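B-N-acetylhexosaminidase (Streptomyces plicatus, PDB 5FD0) probably hydrolyses terminal N-acetylhexosamine residues from glycans, as a family 20 glycoside hydrolase, and holds N-acetylglucosamine in its active site. Local coordinates at residues V166-F171 against W448-S453; T280-S285 against G318-S323; T398-K403 against P464-V469. One frame throughout, in Å; residues are numbered along the deposited sequence.

All three interactions belong to the (beta/alpha)8 barrel of the catalytic domain and touch the same N-acetylglucosamine, so they illustrate how distant loops share one sugar pocket. Interaction 1 joins the loops after the neighbouring strands 159-165 and 440-447. Interaction 2 lies between its two segments along the chain, and includes the loop after strand 313-315; interaction 3 alternates with interaction 1, linking the loop after strand 389-392 to helix 466-474. Centres of interactions 1 and 2 are about 17 Å apart, and those of 1 and 3 about 16 Å; both pairs touch. Interactions 2 and 3, about 24 Å apart between centres, do not touch each other (nearest atoms about 7 Å apart), but each reaches the sugar.

Interaction 1 (V166-F171 against W448-S453); sequences VSRHFF and WTETLS. With NAG (2-acetamido-2-deoxy-beta-D-glucopyranose), chain B.
His-169 and Arg-168 bind the turn that begins at Thr-449, joining two loops of the (beta/alpha)8 barrel that follow its first and last strands, 159-165 and 440-447, neighbours where the barrel closes. Two hydrogen bonds run from His-169 to Thr-449. His-169 N gives its proton to Thr-449 OG1 in a long but straight bond (3.3 Å, 169°), while the same hydroxyl is also bonded to Asp-165 O. His-169 ND1 donates to Thr-449 O at 2.7 Å, with the oxygen lying in the imidazole plane. That carbonyl has a second donor, Leu-452 N, which closes the type I turn 449-452, so one carbonyl oxygen is shared by the imidazole N-H and the turn's own N-H.

Arg-168 works at the sugar end. Its chain, bent at chi2 (50°), lets Arg-168 NH1 donate to NAG O4 at 2.7 Å and Arg-168 NH2 to NAG O3 at 2.9 Å. Glu-450 runs beside it and points the same way; NAG O4 donates to Glu-450 OE2 at 2.6 Å, and this hydroxyl is therefore held as both donor and acceptor. Glu-450 OE2 stands over one face of the guanidinium, with no N-H pointing at it, so the 3.5 Å salt bridge from Arg-168 NH1 is one of charge alone. Asp-165 and Asp-197 add salt bridges to the arginine and Gln-199 accepts from its NE, so the guanidinium is gripped from the protein side as well as by the sugar. Trp-448 presents one indole face to the sugar, with NAG O4 above it.

On the outer side, a water donates to both Phe-170 O and Ser-453 O, bridging the two loops. Next to it Ser-453 CB makes a CH-pi contact over the face of the His-169 ring, 3.8 Å from the ring centroid.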
# COMPACT_ATOMS: atom_id res chain seq x y z
N VAL A 166 -11.37 4.55 1.62
CA VAL A 166 -11.87 5.69 2.39
C VAL A 166 -13.30 6.04 1.99
O VAL A 166 -13.84 7.07 2.43
CB VAL A 166 -10.95 6.91 2.27
CG1 VAL A 166 -9.56 6.59 2.81
CG2 VAL A 166 -10.89 7.42 0.84
N SER A 167 -13.95 5.19 1.19
CA SER A 167 -15.34 5.38 0.78
C SER A 167 -16.31 4.77 1.78
O SER A 167 -17.32 5.39 2.12
CB SER A 167 -15.57 4.76 -0.60
OG SER A 167 -14.81 5.41 -1.61
N ARG A 168 -16.02 3.56 2.27
CA ARG A 168 -16.99 2.89 3.13
C ARG A 168 -17.03 3.55 4.50
O ARG A 168 -18.11 3.87 5.00
CB ARG A 168 -16.67 1.40 3.22
CG ARG A 168 -17.29 0.61 2.09
CD ARG A 168 -17.04 1.20 0.69
NE ARG A 168 -17.68 0.34 -0.31
CZ ARG A 168 -17.14 -0.76 -0.83
NH1 ARG A 168 -15.91 -1.13 -0.47
NH2 ARG A 168 -17.82 -1.51 -1.71
N HIS A 169 -15.88 3.77 5.12
CA HIS A 169 -15.74 4.77 6.17
C HIS A 169 -14.64 5.73 5.76
O HIS A 169 -13.58 5.30 5.29
CB HIS A 169 -15.41 4.19 7.53
CG HIS A 169 -16.55 3.42 8.13
ND1 HIS A 169 -16.73 2.08 7.90
CD2 HIS A 169 -17.57 3.81 8.93
CE1 HIS A 169 -17.80 1.66 8.55
NE2 HIS A 169 -18.34 2.69 9.17
N PHE A 170 -14.91 7.01 5.94
CA PHE A 170 -13.95 8.05 5.59
C PHE A 170 -12.85 8.11 6.64
O PHE A 170 -13.10 7.97 7.85
CB PHE A 170 -14.64 9.40 5.51
CG PHE A 170 -13.72 10.53 5.16
CD1 PHE A 170 -13.12 10.57 3.91
CD2 PHE A 170 -13.46 11.54 6.06
CE1 PHE A 170 -12.28 11.62 3.57
CE2 PHE A 170 -12.64 12.59 5.72
CZ PHE A 170 -12.06 12.64 4.49
N PHE A 171 -11.64 8.31 6.18
CA PHE A 171 -10.50 8.58 7.05
C PHE A 171 -9.87 9.88 6.57
O PHE A 171 -9.63 10.05 5.37
CB PHE A 171 -9.52 7.42 7.02
CG PHE A 171 -10.07 6.18 7.67
CD1 PHE A 171 -10.82 5.27 6.93
CD2 PHE A 171 -9.89 5.95 9.02
CE1 PHE A 171 -11.36 4.12 7.55
CE2 PHE A 171 -10.42 4.83 9.64
CZ PHE A 171 -11.16 3.90 8.90
N TRP A 448 -10.34 -2.99 2.81
CA TRP A 448 -11.69 -2.47 2.67
C TRP A 448 -12.26 -2.11 4.05
O TRP A 448 -11.89 -2.70 5.07
CB TRP A 448 -12.58 -3.50 1.97
CG TRP A 448 -12.05 -3.90 0.62
CD1 TRP A 448 -11.32 -4.99 0.33
CD2 TRP A 448 -12.18 -3.16 -0.59
NE1 TRP A 448 -10.98 -5.00 -1.01
CE2 TRP A 448 -11.50 -3.87 -1.59
CE3 TRP A 448 -12.80 -1.97 -0.93
CZ2 TRP A 448 -11.45 -3.44 -2.91
CZ3 TRP A 448 -12.75 -1.54 -2.25
CH2 TRP A 448 -12.08 -2.27 -3.23
N THR A 449 -13.18 -1.14 4.08
CA THR A 449 -13.54 -0.57 5.38
C THR A 449 -15.04 -0.63 5.70
O THR A 449 -15.50 0.12 6.57
CB THR A 449 -13.01 0.85 5.49
OG1 THR A 449 -13.47 1.65 4.40
CG2 THR A 449 -11.48 0.81 5.52
N GLU A 450 -15.80 -1.55 5.10
CA GLU A 450 -17.18 -1.76 5.53
C GLU A 450 -17.30 -1.90 7.04
O GLU A 450 -18.27 -1.42 7.63
CB GLU A 450 -17.78 -3.02 4.90
CG GLU A 450 -18.21 -2.85 3.48
CD GLU A 450 -17.12 -3.25 2.49
OE1 GLU A 450 -15.93 -3.20 2.86
OE2 GLU A 450 -17.46 -3.64 1.36
N THR A 451 -16.35 -2.58 7.68
CA THR A 451 -16.46 -2.91 9.10
C THR A 451 -15.52 -2.12 9.99
O THR A 451 -15.49 -2.37 11.20
CB THR A 451 -16.21 -4.42 9.32
OG1 THR A 451 -14.82 -4.72 9.16
CG2 THR A 451 -17.04 -5.28 8.38
N LEU A 452 -14.76 -1.18 9.43
CA LEU A 452 -13.64 -0.56 10.13
C LEU A 452 -13.84 0.95 10.08
O LEU A 452 -13.88 1.53 9.00
CB LEU A 452 -12.31 -0.93 9.49
CG LEU A 452 -12.08 -2.44 9.21
CD1 LEU A 452 -10.78 -2.67 8.41
CD2 LEU A 452 -12.05 -3.25 10.51
N SER A 453 -13.94 1.56 11.24
CA SER A 453 -14.25 2.97 11.30
C SER A 453 -13.26 3.78 12.12
O SER A 453 -13.45 5.00 12.25
CB SER A 453 -15.68 3.18 11.86
OG SER A 453 -15.78 2.69 13.17
C1 NAG B . -15.47 -7.15 -2.93
C2 NAG B . -15.68 -5.72 -3.46
C3 NAG B . -15.35 -4.61 -2.51
C4 NAG B . -15.75 -4.90 -1.11
C5 NAG B . -14.99 -6.16 -0.76
C6 NAG B . -15.03 -6.56 0.68
C7 NAG B . -13.59 -5.74 -4.77
C8 NAG B . -12.91 -5.45 -6.08
N2 NAG B . -14.92 -5.51 -4.69
O1 NAG B . -16.47 -7.94 -3.43
O3 NAG B . -16.04 -3.40 -2.92
O4 NAG B . -15.38 -3.81 -0.27
O5 NAG B . -15.58 -7.25 -1.51
O6 NAG B . -14.15 -7.64 0.91
O7 NAG B . -12.96 -6.15 -3.85
O HOH W 1 -14.76 6.62 9.82

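Interaction 2 (T280-S285 against G318-S323); sequences TKVGFS and GDEAHS. With NAG (2-acetamido-2-deoxy-beta-D-glucopyranose), chain B.
Gly-283 and Glu-320 meet backbone to backbone, with a nearly straight CA-H...O contact from Gly-283 CA to Glu-320 O at 3.4 Å. Gly-283 also packs its carbonyl oxygen on His-322 CB. Nearby, Val-282 leans on the carboxylate end of Glu-320, with Val-282 CB 3.4 Å from Glu-320 OE1.

Among polar contacts, Ser-323 OG lies close to two successive carbonyls, 3.0 Å from Phe-284 O and 3.3 Å from Gly-283 O. A water donates to both Ser-285 O and Glu-320 O, tying the loops by a second route. Segment 318-323 follows barrel strand 313-315, and its Asp-Glu pair matches the one that family 20 hexosaminidases use in substrate-assisted cleavage, where the sugar's own acetamido group takes part.

Contacts with the ligand fit that role. NAG N2 donates to Asp-319 OD2 at 3.1 Å, so the aspartate engages the acetamido N-H. The extended chain of Glu-320 carries OE2 to the anomeric hydroxyl NAG O1, a distance too short to be taken at face value. Its other oxygen, OE1, is hydrogen-bonded to His-256 NE2, which would help to fix the rotation of the carboxylate.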
# COMPACT_ATOMS: atom_id res chain seq x y z
N THR A 280 -24.10 -2.20 3.17
CA THR A 280 -22.85 -2.83 2.77
C THR A 280 -23.00 -3.79 1.60
O THR A 280 -22.08 -4.58 1.35
CB THR A 280 -22.23 -3.57 3.95
OG1 THR A 280 -23.17 -4.49 4.50
CG2 THR A 280 -21.80 -2.61 5.01
N LYS A 281 -24.11 -3.75 0.87
CA LYS A 281 -24.25 -4.56 -0.33
C LYS A 281 -23.38 -3.99 -1.45
O LYS A 281 -23.00 -2.82 -1.44
CB LYS A 281 -25.72 -4.66 -0.76
CG LYS A 281 -26.54 -5.62 0.16
CD LYS A 281 -27.95 -5.10 0.52
CE LYS A 281 -27.91 -4.03 1.64
NZ LYS A 281 -28.89 -2.92 1.58
N VAL A 282 -23.06 -4.85 -2.43
CA VAL A 282 -22.30 -4.48 -3.62
C VAL A 282 -23.06 -4.97 -4.83
O VAL A 282 -23.81 -5.94 -4.76
CB VAL A 282 -20.87 -5.09 -3.64
CG1 VAL A 282 -20.12 -4.73 -2.41
CG2 VAL A 282 -20.92 -6.62 -3.73
N GLY A 283 -22.84 -4.30 -5.96
CA GLY A 283 -23.27 -4.78 -7.25
C GLY A 283 -24.53 -4.15 -7.79
O GLY A 283 -24.92 -4.44 -8.92
N PHE A 284 -25.18 -3.26 -7.04
CA PHE A 284 -26.52 -2.81 -7.39
C PHE A 284 -26.55 -1.49 -8.17
O PHE A 284 -27.60 -1.15 -8.71
CB PHE A 284 -27.35 -2.67 -6.13
CG PHE A 284 -26.83 -1.64 -5.16
CD1 PHE A 284 -27.19 -0.31 -5.30
CD2 PHE A 284 -25.99 -2.01 -4.12
CE1 PHE A 284 -26.73 0.63 -4.42
CE2 PHE A 284 -25.52 -1.07 -3.24
CZ PHE A 284 -25.90 0.26 -3.38
N SER A 285 -25.46 -0.74 -8.23
CA SER A 285 -25.43 0.57 -8.88
C SER A 285 -24.78 0.50 -10.26
O SER A 285 -23.89 -0.32 -10.52
CB SER A 285 -24.66 1.56 -8.01
OG SER A 285 -23.34 1.09 -7.73
N GLY A 318 -13.96 -0.98 -12.16
CA GLY A 318 -14.60 -1.92 -13.07
C GLY A 318 -15.14 -3.18 -12.44
O GLY A 318 -15.63 -4.06 -13.17
N ASP A 319 -15.03 -3.31 -11.12
CA ASP A 319 -15.52 -4.48 -10.42
C ASP A 319 -17.04 -4.41 -10.18
O ASP A 319 -17.62 -3.33 -10.00
CB ASP A 319 -14.82 -4.64 -9.07
CG ASP A 319 -15.08 -3.47 -8.17
OD1 ASP A 319 -14.79 -2.33 -8.63
OD2 ASP A 319 -15.61 -3.67 -7.05
N GLU A 320 -17.66 -5.58 -10.19
CA GLU A 320 -19.02 -5.75 -9.68
C GLU A 320 -19.99 -4.76 -10.30
O GLU A 320 -20.89 -4.23 -9.64
CB GLU A 320 -19.02 -5.66 -8.15
CG GLU A 320 -18.25 -6.83 -7.50
CD GLU A 320 -18.03 -6.68 -6.00
OE1 GLU A 320 -18.01 -5.53 -5.50
OE2 GLU A 320 -17.89 -7.73 -5.31
N ALA A 321 -19.85 -4.54 -11.61
CA ALA A 321 -20.82 -3.77 -12.36
C ALA A 321 -21.99 -4.68 -12.74
O ALA A 321 -22.35 -4.86 -13.91
CB ALA A 321 -20.18 -3.14 -13.59
N HIS A 322 -22.61 -5.25 -11.71
CA HIS A 322 -23.62 -6.29 -11.90
C HIS A 322 -24.98 -5.74 -12.30
O HIS A 322 -25.87 -6.52 -12.62
CB HIS A 322 -23.72 -7.11 -10.63
CG HIS A 322 -22.46 -7.89 -10.34
ND1 HIS A 322 -21.68 -8.41 -11.34
CD2 HIS A 322 -21.86 -8.21 -9.18
CE1 HIS A 322 -20.64 -9.03 -10.81
NE2 HIS A 322 -20.72 -8.92 -9.49
N SER A 323 -25.17 -4.42 -12.32
CA SER A 323 -26.37 -3.83 -12.90
C SER A 323 -26.08 -3.24 -14.26
O SER A 323 -26.88 -2.46 -14.78
CB SER A 323 -26.97 -2.76 -11.98
OG SER A 323 -27.41 -3.36 -10.75
C1 NAG B . -15.47 -7.15 -2.93
C2 NAG B . -15.68 -5.72 -3.46
C3 NAG B . -15.35 -4.61 -2.51
C4 NAG B . -15.75 -4.90 -1.11
C5 NAG B . -14.99 -6.16 -0.76
C6 NAG B . -15.03 -6.56 0.68
C7 NAG B . -13.59 -5.74 -4.77
C8 NAG B . -12.91 -5.45 -6.08
N2 NAG B . -14.92 -5.51 -4.69
O1 NAG B . -16.47 -7.94 -3.43
O3 NAG B . -16.04 -3.40 -2.92
O4 NAG B . -15.38 -3.81 -0.27
O5 NAG B . -15.58 -7.25 -1.51
O6 NAG B . -14.15 -7.64 0.91
O7 NAG B . -12.96 -6.15 -3.85
O HOH W 2 -22.33 -1.78 -8.79

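Interaction 3 (T398-K403 against P464-V469); sequences TYLDMK and PRLPGV. With NAG (2-acetamido-2-deoxy-beta-D-glucopyranose), chain B.
Arg-465 reaches across to the loop 398-403 and closes end-on upon a single oxygen, Met-402 O. Arg-465 NH1 donates to Met-402 O at 2.9 Å and Arg-465 NH2 to the same oxygen at 3.0 Å, and the oxygen lies almost in the guanidinium plane. The two donors differ: Arg-465 NH2 lies in the carbonyl plane of Met-402, whereas NH1 stands 36° out of it. The bend at chi3 (-64°) turns the end of a chain extended at chi2 and chi4 toward the carbonyl. Leu-400 O is near NH2 but makes no hydrogen bond with it; NH2 has a further partner in Met-461 O.

Leu-400 lies alongside this arm, running past it in the opposite direction, with Leu-400 CD2 3.8 Å from Arg-465 CB. Leu-400 CD1 meets Leu-466 CD1 at 3.9 Å as the two leucines cross, and the same side chain rests on Ala-445 and Leu-447 of strand 440-447. The leucine sits in the type I turn 399-402, which belongs to the loop after strand 389-392 of the (beta/alpha)8 barrel. Its partner segment, opened by the cis-proline Pro-464, leads into helix 466-474, so the arginine ties the start of a late helix to a loop lining the pocket.

Val-469, one turn along that helix, faces Thr-398. The two side chains cross at about a right angle, and Val-469 CG2 meets Thr-398 CG2 at 3.6 Å; the threonine's hydroxyl turns instead to Glu-444 O.

On the opposite side of the loop, residues of the same turn hold the ligand. Tyr-399 OH donates to the acetamido oxygen NAG O7 at 2.7 Å, with that oxygen at the edge of the phenol ring, and NAG O6 donates to Asp-401 OD2 at 2.6 Å.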
# COMPACT_ATOMS: atom_id res chain seq x y z
N THR A 398 -4.74 -11.62 0.27
CA THR A 398 -4.20 -10.32 0.66
C THR A 398 -5.27 -9.26 0.90
O THR A 398 -4.93 -8.08 1.07
CB THR A 398 -3.23 -9.81 -0.41
OG1 THR A 398 -3.97 -9.49 -1.59
CG2 THR A 398 -2.18 -10.87 -0.75
N TYR A 399 -6.55 -9.64 0.90
CA TYR A 399 -7.62 -8.75 1.38
C TYR A 399 -7.55 -8.68 2.90
O TYR A 399 -7.90 -9.64 3.60
CB TYR A 399 -8.98 -9.25 0.89
CG TYR A 399 -9.39 -8.73 -0.45
CD1 TYR A 399 -8.44 -8.52 -1.46
CD2 TYR A 399 -10.72 -8.44 -0.72
CE1 TYR A 399 -8.83 -8.06 -2.68
CE2 TYR A 399 -11.11 -7.96 -1.95
CZ TYR A 399 -10.15 -7.76 -2.92
OH TYR A 399 -10.53 -7.26 -4.12
N LEU A 400 -7.05 -7.56 3.41
CA LEU A 400 -6.80 -7.39 4.84
C LEU A 400 -8.08 -7.21 5.65
O LEU A 400 -8.03 -7.30 6.88
CB LEU A 400 -5.86 -6.18 5.07
CG LEU A 400 -4.47 -6.37 4.47
CD1 LEU A 400 -3.71 -5.04 4.58
CD2 LEU A 400 -3.69 -7.47 5.16
N ASP A 401 -9.20 -6.98 5.00
CA ASP A 401 -10.48 -6.98 5.67
C ASP A 401 -11.03 -8.37 5.92
O ASP A 401 -12.04 -8.48 6.61
CB ASP A 401 -11.52 -6.16 4.88
CG ASP A 401 -11.87 -6.77 3.52
OD1 ASP A 401 -10.95 -7.17 2.77
OD2 ASP A 401 -13.09 -6.82 3.18
N MET A 402 -10.41 -9.42 5.38
CA MET A 402 -10.95 -10.76 5.58
C MET A 402 -10.62 -11.29 6.98
O MET A 402 -9.50 -11.12 7.47
CB MET A 402 -10.44 -11.73 4.53
CG MET A 402 -11.54 -12.70 4.02
SD MET A 402 -13.00 -11.91 3.29
CE MET A 402 -12.24 -10.93 2.00
N LYS A 403 -11.61 -11.90 7.62
CA LYS A 403 -11.42 -12.50 8.94
C LYS A 403 -10.31 -13.53 8.93
O LYS A 403 -10.11 -14.27 7.96
CB LYS A 403 -12.72 -13.16 9.45
CG LYS A 403 -13.82 -12.14 9.72
CD LYS A 403 -15.07 -12.79 10.28
CE LYS A 403 -16.09 -11.76 10.71
NZ LYS A 403 -17.35 -12.44 10.98
N PRO A 464 -1.15 -8.88 11.61
CA PRO A 464 0.21 -9.01 11.06
C PRO A 464 0.37 -9.47 9.62
O PRO A 464 1.49 -9.82 9.27
CB PRO A 464 0.83 -10.05 12.01
CG PRO A 464 -0.33 -10.99 12.27
CD PRO A 464 -1.61 -10.14 12.22
N ARG A 465 -0.67 -9.44 8.77
CA ARG A 465 -0.50 -9.90 7.40
C ARG A 465 0.15 -8.85 6.49
O ARG A 465 0.72 -9.21 5.46
CB ARG A 465 -1.85 -10.33 6.81
CG ARG A 465 -2.47 -11.58 7.49
CD ARG A 465 -3.91 -11.83 7.07
NE ARG A 465 -4.81 -10.74 7.49
CZ ARG A 465 -6.14 -10.79 7.45
NH1 ARG A 465 -6.77 -11.89 7.02
NH2 ARG A 465 -6.85 -9.74 7.85
N LEU A 466 0.07 -7.56 6.83
CA LEU A 466 0.63 -6.53 5.96
C LEU A 466 2.10 -6.76 5.63
O LEU A 466 2.47 -6.62 4.45
CB LEU A 466 0.39 -5.16 6.61
CG LEU A 466 0.90 -3.93 5.86
CD1 LEU A 466 -0.03 -3.62 4.70
CD2 LEU A 466 1.02 -2.73 6.78
N PRO A 467 3.00 -7.04 6.58
CA PRO A 467 4.41 -7.25 6.21
C PRO A 467 4.61 -8.44 5.29
O PRO A 467 5.52 -8.41 4.45
CB PRO A 467 5.12 -7.49 7.55
CG PRO A 467 4.14 -7.15 8.60
CD PRO A 467 2.77 -7.18 8.03
N GLY A 468 3.78 -9.47 5.41
CA GLY A 468 3.92 -10.64 4.56
C GLY A 468 3.66 -10.33 3.10
O GLY A 468 4.40 -10.78 2.22
N VAL A 469 2.65 -9.51 2.82
CA VAL A 469 2.40 -9.17 1.42
C VAL A 469 3.54 -8.30 0.88
O VAL A 469 3.92 -8.40 -0.29
CB VAL A 469 1.03 -8.50 1.24
CG1 VAL A 469 0.76 -8.23 -0.28
CG2 VAL A 469 -0.08 -9.37 1.83
C1 NAG B . -15.47 -7.15 -2.93
C2 NAG B . -15.68 -5.72 -3.46
C3 NAG B . -15.35 -4.61 -2.51
C4 NAG B . -15.75 -4.90 -1.11
C5 NAG B . -14.99 -6.16 -0.76
C6 NAG B . -15.03 -6.56 0.68
C7 NAG B . -13.59 -5.74 -4.77
C8 NAG B . -12.91 -5.45 -6.08
N2 NAG B . -14.92 -5.51 -4.69
O1 NAG B . -16.47 -7.94 -3.43
O3 NAG B . -16.04 -3.40 -2.92
O4 NAG B . -15.38 -3.81 -0.27
O5 NAG B . -15.58 -7.25 -1.51
O6 NAG B . -14.15 -7.64 0.91
O7 NAG B . -12.96 -6.15 -3.85